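Local coordinates for SnoaL-like domain-containing protein (Silicibacter pomeroyi, PDB 3FLJ), which is of unknown function but adopts a cystatin-like fold and belongs to the SnoaL-like family, whose members commonly enclose a pocket between a curved sheet and helices, at residues P22-A25 with R26-E29; D135-N138 with A139-T143. One frame throughout, in Å; residues are numbered along the deposited sequence.

Two short helical contacts, both local in sequence, illustrate how neighbouring turns of a helix fit together while side chains also reach the sheet or a second helix. From the N terminus, the chain first meets interaction 1 at residues 22-29, within helix 22-31, whose buried side faces strands 78-86, 89-98 and 101-111. The chain then runs through helix 61-74 and the sheet strands before interaction 2 arises at residues 135-143, in the last turns of helix 127-143, which lies against helix 61-74. Each contact closes only a helical turn; they follow in series, neither nested nor crossed. The centres of interactions 1 and 2 are 27 Å apart, on opposite sides of the chain's centre, without touching.

Interaction 1. Residues P22-A25 with R26-E29; sequences PTIA and RMQE
Ile24 and Met27, three residues apart in helix 22-31, lie side by side and point the same way, with Ile24 CD1 4.1 Å from the selenium (SE) of the selenomethionine Met27. The selenomethionine chain is extended, its CG anti to the backbone N (chi1 179°), which carries SE alongside the isoleucine. Beneath them the backbone is held by regular i to i+4 bonds: Arg26 N to Pro22 O at 2.9 Å and Met27 N to Thr23 O, also 2.9 Å. The next amide is held less firmly, for Gln28 N is shared weakly between Ile24 O and Ala25 O, at 3.4 Å from each. In one of two conformers Arg26 turns the edge of its guanidinium to Glu29, with Arg26 NH1 3.5 Å from Glu29 OE2, a weak salt bridge doubtful as a lasting link. Further out, the apolar pair packs on Ile109 of strand 101-111, while Ile24 also meets Trp90 and Met27 meets Leu92. Thr23 OG1 is hydrogen-bonded to Gly115 O, a polar tie to the loop between strands 101-111 and 117-125. The chemistry is thus that of an amphipathic helix: the apolar pair fastens it to the sheet, whereas the long ion pair, present in one conformer of Arg26, can probably add only modest attraction.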
loop_
_atom_site.group_PDB
_atom_site.type_symbol
_atom_site.label_atom_id
_atom_site.label_comp_id
_atom_site.label_asym_id
_atom_site.label_seq_id
_atom_site.Cartn_x
_atom_site.Cartn_y
_atom_site.Cartn_z
ATOM N N PRO A 22 -7.088 20.705 1.944
ATOM C CA PRO A 22 -5.882 21.478 2.325
ATOM C C PRO A 22 -4.807 20.741 3.120
ATOM O O PRO A 22 -3.620 20.961 2.889
ATOM C CB PRO A 22 -6.453 22.613 3.176
ATOM C CG PRO A 22 -7.785 22.785 2.710
ATOM C CD PRO A 22 -8.302 21.454 2.325
ATOM N N THR A 23 -5.232 19.927 4.085
ATOM C CA THR A 23 -4.325 19.070 4.874
ATOM C C THR A 23 -3.532 18.093 4.020
ATOM O O THR A 23 -2.350 17.859 4.296
ATOM C CB THR A 23 -5.085 18.287 5.967
ATOM O OG1 THR A 23 -5.777 19.226 6.794
ATOM C CG2 THR A 23 -4.131 17.430 6.839
ATOM N N ILE A 24 -4.185 17.539 2.997
ATOM C CA ILE A 24 -3.550 16.604 2.054
ATOM C C ILE A 24 -2.512 17.358 1.196
ATOM O O ILE A 24 -1.417 16.839 0.989
ATOM C CB ILE A 24 -4.603 15.847 1.186
ATOM C CG1 ILE A 24 -5.557 15.040 2.082
ATOM C CG2 ILE A 24 -3.942 14.944 0.130
ATOM C CD1 ILE A 24 -4.915 13.963 2.948
ATOM N N ALA A 25 -2.846 18.567 0.733
ATOM C CA ALA A 25 -1.892 19.436 0.000
ATOM C C ALA A 25 -0.662 19.782 0.875
ATOM O O ALA A 25 0.480 19.619 0.419
ATOM C CB ALA A 25 -2.579 20.727 -0.490
ATOM N N ARG A 26 -0.921 20.210 2.123
ATOM C CA ARG A 26 0.150 20.574 3.072
ATOM C C ARG A 26 1.046 19.374 3.439
ATOM O O ARG A 26 2.268 19.516 3.544
ATOM C CB ARG A 26 -0.438 21.259 4.327
ATOM C CG ARG A 26 0.571 21.778 5.380
ATOM C CD ARG A 26 1.686 22.664 4.804
ATOM N NE ARG A 26 2.557 23.183 5.861
ATOM C CZ ARG A 26 3.772 23.727 5.688
ATOM N NH1 ARG A 26 4.340 23.865 4.478
ATOM N NH2 ARG A 26 4.448 24.145 6.766
HETATM N N MSE A 27 0.437 18.211 3.623
HETATM C CA MSE A 27 1.140 16.960 3.942
HETATM C C MSE A 27 2.206 16.556 2.904
HETATM O O MSE A 27 3.263 16.054 3.290
HETATM C CB MSE A 27 0.088 15.852 4.083
HETATM C CG MSE A 27 0.533 14.501 4.375
HETATM SE SE MSE A 27 -1.017 13.396 4.239
HETATM C CE MSE A 27 0.025 11.889 4.478
ATOM N N GLN A 28 1.914 16.769 1.614
ATOM C CA GLN A 28 2.834 16.407 0.514
ATOM C C GLN A 28 4.162 17.137 0.626
ATOM O O GLN A 28 5.223 16.507 0.617
ATOM C CB GLN A 28 2.220 16.691 -0.853
ATOM C CG GLN A 28 1.084 15.771 -1.200
ATOM C CD GLN A 28 0.365 16.205 -2.460
ATOM O OE1 GLN A 28 -0.827 16.515 -2.426
ATOM N NE2 GLN A 28 1.094 16.273 -3.568
ATOM N N GLU A 29 4.070 18.456 0.752
ATOM C CA GLU A 29 5.251 19.316 0.930
ATOM C C GLU A 29 6.068 19.119 2.235
ATOM O O GLU A 29 7.272 19.384 2.216
ATOM C CB GLU A 29 4.906 20.811 0.671
ATOM C CG GLU A 29 3.740 21.474 1.477
ATOM C CD GLU A 29 3.253 22.828 0.910
ATOM O OE1 GLU A 29 3.650 23.229 -0.211
ATOM O OE2 GLU A 29 2.429 23.488 1.589
#

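Interaction 2. Residues D135-N138 with A139-T143; sequences DAMN and ARVMT
Met137 and Val141 meet one turn apart on helix 127-143, where CE of the selenomethionine Met137 comes within 4.2 Å of Val141 CG2. The Met137 side chain curls rather than extends: its three torsions all lie near -65°, and this folds the methyl end back toward the following turn. Val141 contributes the branch that stands beside its backbone N, since CG1 takes the position anti to that nitrogen (chi1 170°). The same CG2 lies 3.3 Å from Met137 O, close to the carbonyl that accepts the bond from Val141 N at 3.0 Å. Arg140 leaves the helix differently, extended from CG to NE, with its CG 3.4 Å from Ala136 O. This straight chain carries the guanidinium toward helix 61-74, where NH1 makes a weak hydrogen bond to His70 and the side chain touches Gln73 and Val74. Asn138 is directed to another partner, its OD1 being bonded to Tyr54 OH.

Successive backbone bonds from Ala139, Arg140, Val141 and Met142 to the carbonyls four residues earlier keep these side chains in helical register. At the final turn Thr143 turns its hydroxyl back along the helix, and OG1 donates to Ala139 O at 2.7 Å. Thr143 N reaches that oxygen from the opposite face of the carbonyl plane, at 3.1 Å, so two bonds grip one acceptor. With Met137 on Val71 and Ala136 on Val74, the arrangement is typical of helix-on-helix packing, here joining the end of helix 127-143 to helix 61-74 in a cystatin-like fold.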
loop_
_atom_site.group_PDB
_atom_site.type_symbol
_atom_site.label_atom_id
_atom_site.label_comp_id
_atom_site.label_asym_id
_atom_site.label_seq_id
_atom_site.Cartn_x
_atom_site.Cartn_y
_atom_site.Cartn_z
ATOM N N ASP A 135 15.082 -2.408 9.968
ATOM C CA ASP A 135 16.413 -2.376 10.587
ATOM C C ASP A 135 16.889 -0.940 10.857
ATOM O O ASP A 135 17.337 -0.654 11.971
ATOM C CB ASP A 135 17.442 -3.150 9.750
ATOM C CG ASP A 135 17.163 -4.670 9.699
ATOM O OD1 ASP A 135 16.352 -5.194 10.509
ATOM O OD2 ASP A 135 17.778 -5.339 8.835
ATOM N N ALA A 136 16.740 -0.049 9.865
ATOM C CA ALA A 136 17.105 1.378 10.015
ATOM C C ALA A 136 16.296 2.082 11.119
ATOM O O ALA A 136 16.864 2.851 11.904
ATOM C CB ALA A 136 16.977 2.135 8.686
HETATM N N MSE A 137 14.996 1.784 11.189
HETATM C CA MSE A 137 14.086 2.369 12.202
HETATM C C MSE A 137 14.342 1.838 13.612
HETATM O O MSE A 137 14.233 2.611 14.571
HETATM C CB MSE A 137 12.603 2.208 11.808
HETATM C CG MSE A 137 12.168 3.051 10.601
HETATM SE SE MSE A 137 12.315 4.967 10.917
HETATM C CE MSE A 137 10.921 5.086 12.345
ATOM N N ASN A 138 14.658 0.543 13.746
ATOM C CA ASN A 138 15.060 -0.022 15.049
ATOM C C ASN A 138 16.271 0.750 15.608
ATOM O O ASN A 138 16.257 1.138 16.772
ATOM C CB ASN A 138 15.425 -1.510 14.967
ATOM C CG ASN A 138 14.234 -2.418 14.719
ATOM O OD1 ASN A 138 13.061 -2.047 14.901
ATOM N ND2 ASN A 138 14.539 -3.639 14.270
ATOM N N ALA A 139 17.276 0.988 14.755
ATOM C CA ALA A 139 18.484 1.734 15.135
ATOM C C ALA A 139 18.192 3.190 15.567
ATOM O O ALA A 139 18.670 3.636 16.613
ATOM C CB ALA A 139 19.522 1.700 13.998
ATOM N N ARG A 140 17.388 3.898 14.775
ATOM C CA ARG A 140 17.007 5.303 15.064
ATOM C C ARG A 140 16.184 5.498 16.335
ATOM O O ARG A 140 16.491 6.381 17.143
ATOM C CB ARG A 140 16.242 5.913 13.890
ATOM C CG ARG A 140 17.120 6.171 12.715
ATOM C CD ARG A 140 16.333 6.699 11.565
ATOM N NE ARG A 140 17.215 7.342 10.592
ATOM C CZ ARG A 140 17.713 8.590 10.673
ATOM N NH1 ARG A 140 17.449 9.399 11.714
ATOM N NH2 ARG A 140 18.518 9.034 9.699
ATOM N N VAL A 141 15.154 4.671 16.494
ATOM C CA VAL A 141 14.258 4.743 17.662
ATOM C C VAL A 141 14.980 4.399 18.957
ATOM O O VAL A 141 14.807 5.106 19.953
ATOM C CB VAL A 141 12.977 3.883 17.452
ATOM C CG1 VAL A 141 12.159 3.754 18.737
ATOM C CG2 VAL A 141 12.140 4.512 16.338
HETATM N N MSE A 142 15.793 3.342 18.918
HETATM C CA MSE A 142 16.607 2.902 20.070
HETATM C C MSE A 142 17.603 3.999 20.476
HETATM O O MSE A 142 17.824 4.229 21.666
HETATM C CB MSE A 142 17.419 1.615 19.770
HETATM C CG MSE A 142 17.970 0.904 21.033
HETATM SE SE MSE A 142 19.758 0.052 20.927
HETATM C CE MSE A 142 19.591 -0.828 19.153
ATOM N N THR A 143 18.228 4.641 19.477
ATOM C CA THR A 143 19.254 5.690 19.722
ATOM C C THR A 143 18.666 7.005 20.212
ATOM O O THR A 143 19.262 7.669 21.050
ATOM C CB THR A 143 20.138 5.935 18.461
ATOM O OG1 THR A 143 20.723 4.689 18.070
ATOM C CG2 THR A 143 21.271 6.972 18.715
#